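Local coordinates for protein glycosyl hydrolase family 26 (Bacteroides ovatus, PDB 4ZXO) that probably hydrolyses internal beta-1,4-mannosidic linkages of galactomannan as a family 26 beta-mannanase, contributing to the breakdown of this polysaccharide by a gut bacterium, at residues 83-88 with 146-151; 100-105 with 140-145; 90-95 with 155-160. All coordinates share one frame; numbering follows the deposited sequence.

Contact 1 (83-88 with 146-151); sequences HLREYI and LLSLKT
Arg85 carries its CG opposite the backbone N (chi1 176°), runs on extended and then bends at chi3 (-52°), which lays its guanidinium beside Ser148; the serine meets it with OG turned to the position between its own N and carbonyl carbon. The pairing joins helix 81-93 of the (beta/alpha)8 barrel to the turn at Ser148 and Leu149 that leads on from helix 132-147. The guanidinium grips one atom side-on with two nitrogens: Arg85 NE donates to Ser148 OG at 2.9 Å, with an N-H...O angle of 156°, and Arg85 NH2 donates to the same Ser148 OG at 3.1 Å along a more bent path. The hydroxyl oxygen lies at the edge of the guanidinium, within a few degrees of its plane, which should limit rotation of the group. Ser148 OG is also hydrogen-bonded to Phe145 O, so the arginine is tied through the serine to the backbone of helix 132-147. Deeper in, Leu149 at the centre of an inverse gamma turn sends its branched end towards helix 81-93. Its CD2 lies 4.0 Å from Arg85 CG, beneath the polar pair. Ile88 crosses the leucine obliquely, both its CG2 and its CD1 meeting the two leucine methyls, and Ile88 CD1 comes to 3.9 Å from Leu149 CD2.

Contact 2 (100-105 with 140-145); sequences LSWHVR and DRVADF
Val142 sets a single methyl over the face of the Trp102 indole, and this CH-pi contact carries the meeting of strand 97-101 and its C-terminal continuation with helix 132-147. Val142 CG2 stands 3.6 Å from the centroid of the six-membered ring, 19° off the ring normal, so it lies over the face, displaced towards the rim. It sits over the six-membered ring towards its CE2-CZ2 bond, with Trp102 CE2 and CZ2 each 3.5 Å from Val142 CG2. Trp102 holds its CG anti to the backbone N (chi1 -168°), which swings the indole out to the helix. Val104 CB lies over the opposite face, 3.5 Å above the ring plane, so the indole is sandwiched between two valines. The polar edge is served elsewhere: Trp102 NE1 is hydrogen-bonded to Glu69 OE1, which probably fixes how the ring is turned. One helical turn on from Val142, Phe145 meets the strand differently. Here the ring presents its edge, and Leu100 CD1 approaches near the ring plane, 4.5 Å from Phe145 CE2, a looser apolar touch. Phe161 of the next strand, 159-162, packs on both Trp102 and Val142, while Met135 and Ile139 of helix 132-147 reach the indole too. Phe145 also touches Leu84 and Phe81 of helix 81-93, placing the contact in the buried layer between the barrel strands and two of their outer helices.

Contact 3 (90-95 with 155-160); sequences EQYARG and VLIPVV
Tyr92, Ile157 and Pro158 make most of this contact, in which the C-terminal end of helix 81-93 packs on the segment leading into strand 159-162 of the TIM barrel. The tyrosine projects towards that segment and lays one ring face against Ile157: Ile157 CG1 lies 4.1 Å from the centroid of the Tyr92 ring, a CH-pi contact 22° off the normal and displaced towards the rim. A second branch helps, with Ile157 CG2 touching Tyr92 CD1 at 3.7 Å. Pro158 crosses the tyrosine at about a right angle and meets it through one carbon. Replacing Tyr92 with an alanine would probably open a gap over Ile157 and Pro158 and strip the isoleucine of its aromatic cover. Glu11 of helix 10-19 and, from far along the chain, Tyr343 also pack on Tyr92, and both touch Pro158. Just beyond, the helix closes in a Schellman motif at Gly95, whose positive phi ends the helical run. There Arg94 turns back on the last turn, its NH1 bonded to Gln91 OE1 at 2.9 Å. On the outer side of the contact Val155 adds a distant touch, its CG1 4.4 Å from Tyr92 OH, while Pro158 CD comes to 3.6 Å from Tyr92 CE1.

Contacts 1 and 3 share helix 81-93, whose successive turns meet the chain running from helix 132-147 to strand 159-162; they lie about 8 Å apart between centres. Both are partly buried, but contact 1 pairs an outer arginine-serine grip with inner aliphatic packing, whereas contact 3 has no hydrogen bond across it and rests on an aromatic face. Contact 2 is fully buried and wholly apolar across its segments. It shares helix 132-147 with contact 1, and Leu146 CD2 packs on Leu100 CD1 at 3.6 Å. Main-chain bonding ties the rest: backbone hydrogen bonds join Leu149 O to Ile157 N, and Leu100 N to Val160 O between adjacent barrel strands.

Contact 1 (83-88 with 146-151)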
loop_
_atom_site.group_PDB
_atom_site.type_symbol
_atom_site.label_atom_id
_atom_site.label_comp_id
_atom_site.label_asym_id
_atom_site.label_seq_id
_atom_site.Cartn_x
_atom_site.Cartn_y
_atom_site.Cartn_z
ATOM N N HIS A 83 -6.233 -14.019 11.018
ATOM C CA HIS A 83 -7.283 -13.537 10.072
ATOM C C HIS A 83 -6.686 -12.850 8.861
ATOM O O HIS A 83 -7.122 -13.113 7.722
ATOM C CB HIS A 83 -8.248 -12.550 10.737
ATOM C CG HIS A 83 -9.406 -13.216 11.414
ATOM N ND1 HIS A 83 -9.984 -12.708 12.562
ATOM C CD2 HIS A 83 -10.175 -14.286 11.032
ATOM C CE1 HIS A 83 -11.037 -13.454 12.883
ATOM N NE2 HIS A 83 -11.159 -14.434 11.990
ATOM N N LEU A 84 -5.670 -11.998 9.063
ATOM C CA LEU A 84 -5.011 -11.360 7.901
ATOM C C LEU A 84 -4.523 -12.433 6.934
ATOM O O LEU A 84 -4.682 -12.315 5.704
ATOM C CB LEU A 84 -3.813 -10.511 8.324
ATOM C CG LEU A 84 -4.187 -9.260 9.128
ATOM C CD1 LEU A 84 -2.936 -8.419 9.423
ATOM C CD2 LEU A 84 -5.199 -8.408 8.359
ATOM N N ARG A 85 -3.893 -13.490 7.465
ATOM C CA ARG A 85 -3.424 -14.537 6.552
ATOM C C ARG A 85 -4.563 -15.187 5.765
ATOM O O ARG A 85 -4.474 -15.376 4.566
ATOM C CB ARG A 85 -2.648 -15.605 7.300
ATOM C CG ARG A 85 -2.231 -16.737 6.424
ATOM C CD ARG A 85 -1.505 -17.765 7.268
ATOM N NE ARG A 85 -0.420 -17.227 8.084
ATOM C CZ ARG A 85 -0.441 -17.077 9.405
ATOM N NH1 ARG A 85 -1.518 -17.434 10.095
ATOM N NH2 ARG A 85 0.628 -16.557 10.038
ATOM N N GLU A 86 -5.692 -15.429 6.412
ATOM C CA GLU A 86 -6.869 -15.939 5.699
ATOM C C GLU A 86 -7.344 -15.000 4.608
ATOM O O GLU A 86 -7.611 -15.427 3.487
ATOM C CB GLU A 86 -8.026 -16.138 6.657
ATOM C CG GLU A 86 -8.009 -17.356 7.440
ATOM C CD GLU A 86 -9.345 -17.527 8.189
ATOM O OE1 GLU A 86 -10.064 -16.524 8.397
ATOM O OE2 GLU A 86 -9.706 -18.662 8.524
ATOM N N TYR A 87 -7.417 -13.704 4.926
ATOM C CA TYR A 87 -7.949 -12.751 3.952
ATOM C C TYR A 87 -7.013 -12.664 2.769
ATOM O O TYR A 87 -7.457 -12.478 1.616
ATOM C CB TYR A 87 -8.164 -11.355 4.535
ATOM C CG TYR A 87 -9.010 -11.358 5.776
ATOM C CD1 TYR A 87 -10.013 -12.324 5.974
ATOM C CD2 TYR A 87 -8.812 -10.381 6.784
ATOM C CE1 TYR A 87 -10.773 -12.325 7.154
ATOM C CE2 TYR A 87 -9.576 -10.383 7.954
ATOM C CZ TYR A 87 -10.563 -11.330 8.125
ATOM O OH TYR A 87 -11.323 -11.332 9.264
ATOM N N ILE A 88 -5.714 -12.728 3.067
ATOM C CA ILE A 88 -4.715 -12.678 1.995
ATOM C C ILE A 88 -4.818 -13.904 1.077
ATOM O O ILE A 88 -4.804 -13.762 -0.166
ATOM C CB ILE A 88 -3.304 -12.527 2.607
ATOM C CG1 ILE A 88 -3.189 -11.098 3.172
ATOM C CG2 ILE A 88 -2.173 -12.764 1.565
ATOM C CD1 ILE A 88 -2.027 -10.925 4.164
ATOM N N LEU A 146 5.375 -12.973 6.200
ATOM C CA LEU A 146 5.324 -13.026 4.739
ATOM C C LEU A 146 5.519 -14.451 4.189
ATOM O O LEU A 146 4.900 -14.849 3.196
ATOM C CB LEU A 146 6.381 -12.082 4.157
ATOM C CG LEU A 146 6.087 -10.585 4.448
ATOM C CD1 LEU A 146 7.187 -9.678 3.913
ATOM C CD2 LEU A 146 4.722 -10.126 3.906
ATOM N N LEU A 147 6.418 -15.192 4.824
ATOM C CA LEU A 147 6.678 -16.571 4.391
ATOM C C LEU A 147 5.497 -17.511 4.689
ATOM O O LEU A 147 5.428 -18.640 4.168
ATOM C CB LEU A 147 7.942 -17.086 5.065
ATOM C CG LEU A 147 9.184 -16.388 4.515
ATOM C CD1 LEU A 147 10.386 -16.643 5.412
ATOM C CD2 LEU A 147 9.436 -16.897 3.116
ATOM N N SER A 148 4.606 -17.097 5.571
ATOM C CA SER A 148 3.454 -17.922 5.937
ATOM C C SER A 148 2.281 -17.687 4.984
ATOM O O SER A 148 1.277 -18.414 5.055
ATOM C CB SER A 148 3.005 -17.616 7.377
ATOM O OG SER A 148 2.237 -16.411 7.448
ATOM N N LEU A 149 2.414 -16.708 4.094
ATOM C CA LEU A 149 1.371 -16.432 3.121
ATOM C C LEU A 149 1.493 -17.411 1.946
ATOM O O LEU A 149 2.206 -17.144 0.966
ATOM C CB LEU A 149 1.454 -14.979 2.650
ATOM C CG LEU A 149 1.410 -13.991 3.804
ATOM C CD1 LEU A 149 1.569 -12.575 3.228
ATOM C CD2 LEU A 149 0.130 -14.098 4.550
ATOM N N LYS A 150 0.859 -18.570 2.103
ATOM C CA LYS A 150 0.930 -19.661 1.098
ATOM C C LYS A 150 -0.464 -20.151 0.710
ATOM O O LYS A 150 -1.366 -20.151 1.525
ATOM C CB LYS A 150 1.724 -20.860 1.638
ATOM C CG LYS A 150 3.158 -20.590 2.008
ATOM C CD LYS A 150 3.912 -21.942 1.969
ATOM C CE LYS A 150 5.074 -22.021 2.943
ATOM N NZ LYS A 150 4.570 -22.022 4.358
ATOM N N THR A 151 -0.626 -20.576 -0.526
ATOM C CA THR A 151 -1.871 -21.224 -0.912
ATOM C C THR A 151 -1.946 -22.602 -0.225
ATOM O O THR A 151 -0.950 -23.112 0.326
ATOM C CB THR A 151 -1.984 -21.380 -2.453
ATOM O OG1 THR A 151 -1.028 -22.362 -2.866
ATOM C CG2 THR A 151 -1.686 -20.052 -3.189
#

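Contact 2 (100-105 with 140-145)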
loop_
_atom_site.group_PDB
_atom_site.type_symbol
_atom_site.label_atom_id
_atom_site.label_comp_id
_atom_site.label_asym_id
_atom_site.label_seq_id
_atom_site.Cartn_x
_atom_site.Cartn_y
_atom_site.Cartn_z
ATOM N N LEU A 100 0.783 -4.722 1.740
ATOM C CA LEU A 100 0.873 -4.633 3.212
ATOM C C LEU A 100 1.666 -3.398 3.601
ATOM O O LEU A 100 2.787 -3.205 3.063
ATOM C CB LEU A 100 1.576 -5.869 3.796
ATOM C CG LEU A 100 0.771 -7.140 3.532
ATOM C CD1 LEU A 100 1.643 -8.345 3.921
ATOM C CD2 LEU A 100 -0.518 -7.187 4.358
ATOM N N SER A 101 1.110 -2.581 4.477
ATOM C CA SER A 101 1.872 -1.501 5.069
ATOM C C SER A 101 2.336 -1.914 6.469
ATOM O O SER A 101 1.987 -2.999 6.948
ATOM C CB SER A 101 1.037 -0.215 5.119
ATOM O OG SER A 101 -0.255 -0.501 5.606
ATOM N N TRP A 102 3.130 -1.071 7.118
ATOM C CA TRP A 102 3.720 -1.455 8.406
ATOM C C TRP A 102 3.826 -0.240 9.295
ATOM O O TRP A 102 4.882 0.451 9.307
ATOM C CB TRP A 102 5.140 -2.070 8.186
ATOM C CG TRP A 102 5.706 -2.747 9.405
ATOM C CD1 TRP A 102 5.017 -3.220 10.503
ATOM C CD2 TRP A 102 7.081 -3.051 9.628
ATOM N NE1 TRP A 102 5.909 -3.777 11.405
ATOM C CE2 TRP A 102 7.175 -3.680 10.895
ATOM C CE3 TRP A 102 8.244 -2.812 8.898
ATOM C CZ2 TRP A 102 8.389 -4.102 11.450
ATOM C CZ3 TRP A 102 9.472 -3.252 9.436
ATOM C CH2 TRP A 102 9.534 -3.910 10.715
ATOM N N HIS A 103 2.759 0.026 10.049
ATOM C CA HIS A 103 2.848 1.106 11.031
ATOM C C HIS A 103 3.561 0.564 12.299
ATOM O O HIS A 103 2.929 0.247 13.350
ATOM C CB HIS A 103 1.450 1.657 11.363
ATOM C CG HIS A 103 0.884 2.534 10.300
ATOM N ND1 HIS A 103 0.309 2.045 9.140
ATOM C CD2 HIS A 103 0.725 3.877 10.261
ATOM C CE1 HIS A 103 -0.165 3.062 8.429
ATOM N NE2 HIS A 103 0.087 4.184 9.082
ATOM N N VAL A 104 4.879 0.452 12.171
ATOM C CA VAL A 104 5.715 -0.195 13.180
ATOM C C VAL A 104 5.909 0.708 14.396
ATOM O O VAL A 104 6.001 1.954 14.287
ATOM C CB VAL A 104 7.076 -0.570 12.534
ATOM C CG1 VAL A 104 7.753 0.645 11.837
ATOM C CG2 VAL A 104 8.059 -1.293 13.454
ATOM N N ARG A 105 5.953 0.055 15.556
ATOM C CA ARG A 105 6.187 0.744 16.809
ATOM C C ARG A 105 7.548 1.461 16.806
ATOM O O ARG A 105 8.454 1.179 15.985
ATOM C CB ARG A 105 6.153 -0.270 17.973
ATOM C CG ARG A 105 4.866 -1.051 18.136
ATOM C CD ARG A 105 3.664 -0.240 18.593
ATOM N NE ARG A 105 3.865 0.297 19.957
ATOM C CZ ARG A 105 2.940 0.957 20.634
ATOM N NH1 ARG A 105 1.743 1.119 20.135
ATOM N NH2 ARG A 105 3.210 1.432 21.850
ATOM N N ASP A 140 12.570 -9.445 10.957
ATOM C CA ASP A 140 12.498 -10.883 10.801
ATOM C C ASP A 140 11.096 -11.371 11.142
ATOM O O ASP A 140 10.616 -12.346 10.564
ATOM C CB ASP A 140 13.542 -11.593 11.699
ATOM C CG ASP A 140 14.939 -11.477 11.156
ATOM O OD1 ASP A 140 15.141 -10.941 10.026
ATOM O OD2 ASP A 140 15.854 -12.036 11.798
ATOM N N ARG A 141 10.418 -10.682 12.051
ATOM C CA ARG A 141 9.038 -11.056 12.413
ATOM C C ARG A 141 8.109 -10.774 11.249
ATOM O O ARG A 141 7.219 -11.586 10.925
ATOM C CB ARG A 141 8.571 -10.305 13.705
ATOM C CG ARG A 141 9.276 -10.888 14.992
ATOM C CD ARG A 141 9.059 -10.129 16.338
ATOM N NE ARG A 141 9.094 -11.107 17.431
ATOM C CZ ARG A 141 9.139 -10.821 18.730
ATOM N NH1 ARG A 141 9.120 -11.829 19.602
ATOM N NH2 ARG A 141 9.181 -9.545 19.171
ATOM N N VAL A 142 8.306 -9.637 10.585
ATOM C CA VAL A 142 7.614 -9.401 9.306
ATOM C C VAL A 142 7.965 -10.482 8.274
ATOM O O VAL A 142 7.084 -11.035 7.594
ATOM C CB VAL A 142 7.995 -8.008 8.735
ATOM C CG1 VAL A 142 7.500 -7.875 7.268
ATOM C CG2 VAL A 142 7.402 -6.907 9.625
ATOM N N ALA A 143 9.256 -10.804 8.143
ATOM C CA ALA A 143 9.662 -11.833 7.165
ATOM C C ALA A 143 8.936 -13.173 7.408
ATOM O O ALA A 143 8.383 -13.797 6.463
ATOM C CB ALA A 143 11.182 -12.020 7.206
ATOM N N ASP A 144 8.894 -13.597 8.672
ATOM C CA ASP A 144 8.221 -14.857 8.989
ATOM C C ASP A 144 6.714 -14.826 8.651
ATOM O O ASP A 144 6.166 -15.835 8.149
ATOM C CB ASP A 144 8.374 -15.183 10.462
ATOM C CG ASP A 144 9.768 -15.629 10.830
ATOM O OD1 ASP A 144 10.537 -16.033 9.928
ATOM O OD2 ASP A 144 10.078 -15.571 12.034
ATOM N N PHE A 145 6.057 -13.674 8.863
ATOM C CA PHE A 145 4.666 -13.570 8.456
ATOM C C PHE A 145 4.539 -13.687 6.933
ATOM O O PHE A 145 3.687 -14.409 6.425
ATOM C CB PHE A 145 4.046 -12.275 8.931
ATOM C CG PHE A 145 2.602 -12.185 8.573
ATOM C CD1 PHE A 145 1.660 -12.855 9.308
ATOM C CD2 PHE A 145 2.179 -11.445 7.492
ATOM C CE1 PHE A 145 0.301 -12.778 8.963
ATOM C CE2 PHE A 145 0.820 -11.357 7.144
ATOM C CZ PHE A 145 -0.102 -12.037 7.883
#

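Contact 3 (90-95 with 155-160)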
loop_
_atom_site.group_PDB
_atom_site.type_symbol
_atom_site.label_atom_id
_atom_site.label_comp_id
_atom_site.label_asym_id
_atom_site.label_seq_id
_atom_site.Cartn_x
_atom_site.Cartn_y
_atom_site.Cartn_z
ATOM N N GLU A 90 -7.423 -15.734 0.584
ATOM C CA GLU A 90 -8.665 -15.643 -0.173
ATOM C C GLU A 90 -8.606 -14.626 -1.305
ATOM O O GLU A 90 -9.182 -14.860 -2.375
ATOM C CB GLU A 90 -9.830 -15.306 0.760
ATOM C CG GLU A 90 -10.015 -16.419 1.763
ATOM C CD GLU A 90 -11.017 -16.113 2.864
ATOM O OE1 GLU A 90 -11.711 -15.082 2.849
ATOM O OE2 GLU A 90 -11.100 -16.937 3.795
ATOM N N GLN A 91 -7.895 -13.511 -1.103
ATOM C CA GLN A 91 -7.772 -12.522 -2.160
ATOM C C GLN A 91 -6.923 -13.085 -3.275
ATOM O O GLN A 91 -7.250 -12.895 -4.454
ATOM C CB GLN A 91 -7.199 -11.212 -1.587
ATOM C CG GLN A 91 -6.856 -10.129 -2.663
ATOM C CD GLN A 91 -8.096 -9.494 -3.304
ATOM O OE1 GLN A 91 -9.215 -10.038 -3.250
ATOM N NE2 GLN A 91 -7.895 -8.324 -3.903
ATOM N N TYR A 92 -5.835 -13.786 -2.938
ATOM C CA TYR A 92 -5.042 -14.382 -3.993
ATOM C C TYR A 92 -5.866 -15.419 -4.765
ATOM O O TYR A 92 -5.823 -15.483 -6.006
ATOM C CB TYR A 92 -3.818 -15.065 -3.393
ATOM C CG TYR A 92 -2.908 -15.690 -4.431
ATOM C CD1 TYR A 92 -1.986 -14.918 -5.111
ATOM C CD2 TYR A 92 -2.985 -17.048 -4.726
ATOM C CE1 TYR A 92 -1.147 -15.473 -6.047
ATOM C CE2 TYR A 92 -2.145 -17.642 -5.705
ATOM C CZ TYR A 92 -1.216 -16.838 -6.353
ATOM O OH TYR A 92 -0.386 -17.388 -7.307
ATOM N N ALA A 93 -6.640 -16.202 -4.037
ATOM C CA ALA A 93 -7.422 -17.285 -4.672
ATOM C C ALA A 93 -8.414 -16.713 -5.692
ATOM O O ALA A 93 -8.685 -17.330 -6.742
ATOM C CB ALA A 93 -8.134 -18.113 -3.597
ATOM N N ARG A 94 -8.953 -15.521 -5.438
ATOM C CA ARG A 94 -9.942 -14.967 -6.371
ATOM C C ARG A 94 -9.223 -14.179 -7.472
ATOM O O ARG A 94 -9.864 -13.687 -8.390
ATOM C CB ARG A 94 -10.993 -14.130 -5.614
ATOM C CG ARG A 94 -10.519 -12.826 -4.995
ATOM C CD ARG A 94 -11.683 -12.037 -4.350
ATOM N NE ARG A 94 -12.253 -12.709 -3.166
ATOM C CZ ARG A 94 -11.921 -12.455 -1.889
ATOM N NH1 ARG A 94 -10.985 -11.536 -1.573
ATOM N NH2 ARG A 94 -12.534 -13.146 -0.911
ATOM N N GLY A 95 -7.895 -14.089 -7.399
ATOM C CA GLY A 95 -7.143 -13.408 -8.448
ATOM C C GLY A 95 -6.758 -11.960 -8.179
ATOM O O GLY A 95 -6.141 -11.303 -9.051
ATOM N N VAL A 155 1.980 -22.602 -2.574
ATOM C CA VAL A 155 2.616 -21.531 -3.394
ATOM C C VAL A 155 2.677 -20.235 -2.596
ATOM O O VAL A 155 1.670 -19.853 -1.991
ATOM C CB VAL A 155 1.839 -21.338 -4.714
ATOM C CG1 VAL A 155 2.465 -20.261 -5.592
ATOM C CG2 VAL A 155 1.825 -22.673 -5.482
ATOM N N LEU A 156 3.851 -19.608 -2.522
ATOM C CA LEU A 156 3.972 -18.325 -1.798
ATOM C C LEU A 156 3.139 -17.255 -2.519
ATOM O O LEU A 156 3.127 -17.154 -3.755
ATOM C CB LEU A 156 5.442 -17.854 -1.692
ATOM C CG LEU A 156 6.397 -18.460 -0.621
ATOM C CD1 LEU A 156 7.833 -17.886 -0.701
ATOM C CD2 LEU A 156 5.962 -18.215 0.799
ATOM N N ILE A 157 2.429 -16.457 -1.742
ATOM C CA ILE A 157 1.548 -15.417 -2.329
ATOM C C ILE A 157 2.335 -14.135 -2.437
ATOM O O ILE A 157 2.855 -13.628 -1.412
ATOM C CB ILE A 157 0.319 -15.256 -1.467
ATOM C CG1 ILE A 157 -0.510 -16.560 -1.575
ATOM C CG2 ILE A 157 -0.486 -14.008 -1.895
ATOM C CD1 ILE A 157 -1.560 -16.653 -0.485
ATOM N N PRO A 158 2.434 -13.577 -3.669
ATOM C CA PRO A 158 3.150 -12.303 -3.839
ATOM C C PRO A 158 2.429 -11.195 -3.071
ATOM O O PRO A 158 1.199 -11.170 -2.983
ATOM C CB PRO A 158 3.100 -12.033 -5.358
ATOM C CG PRO A 158 2.864 -13.373 -5.958
ATOM C CD PRO A 158 1.930 -14.075 -4.955
ATOM N N VAL A 159 3.200 -10.292 -2.503
ATOM C CA VAL A 159 2.666 -9.117 -1.792
ATOM C C VAL A 159 3.469 -7.883 -2.168
ATOM O O VAL A 159 4.675 -7.967 -2.370
ATOM C CB VAL A 159 2.759 -9.346 -0.228
ATOM C CG1 VAL A 159 2.650 -8.046 0.584
ATOM C CG2 VAL A 159 1.725 -10.400 0.143
ATOM N N VAL A 160 2.789 -6.749 -2.314
ATOM C CA VAL A 160 3.507 -5.472 -2.423
ATOM C C VAL A 160 3.670 -4.930 -1.015
ATOM O O VAL A 160 2.694 -4.524 -0.397
ATOM C CB VAL A 160 2.787 -4.459 -3.311
ATOM C CG1 VAL A 160 3.539 -3.084 -3.327
ATOM C CG2 VAL A 160 2.632 -5.041 -4.731
#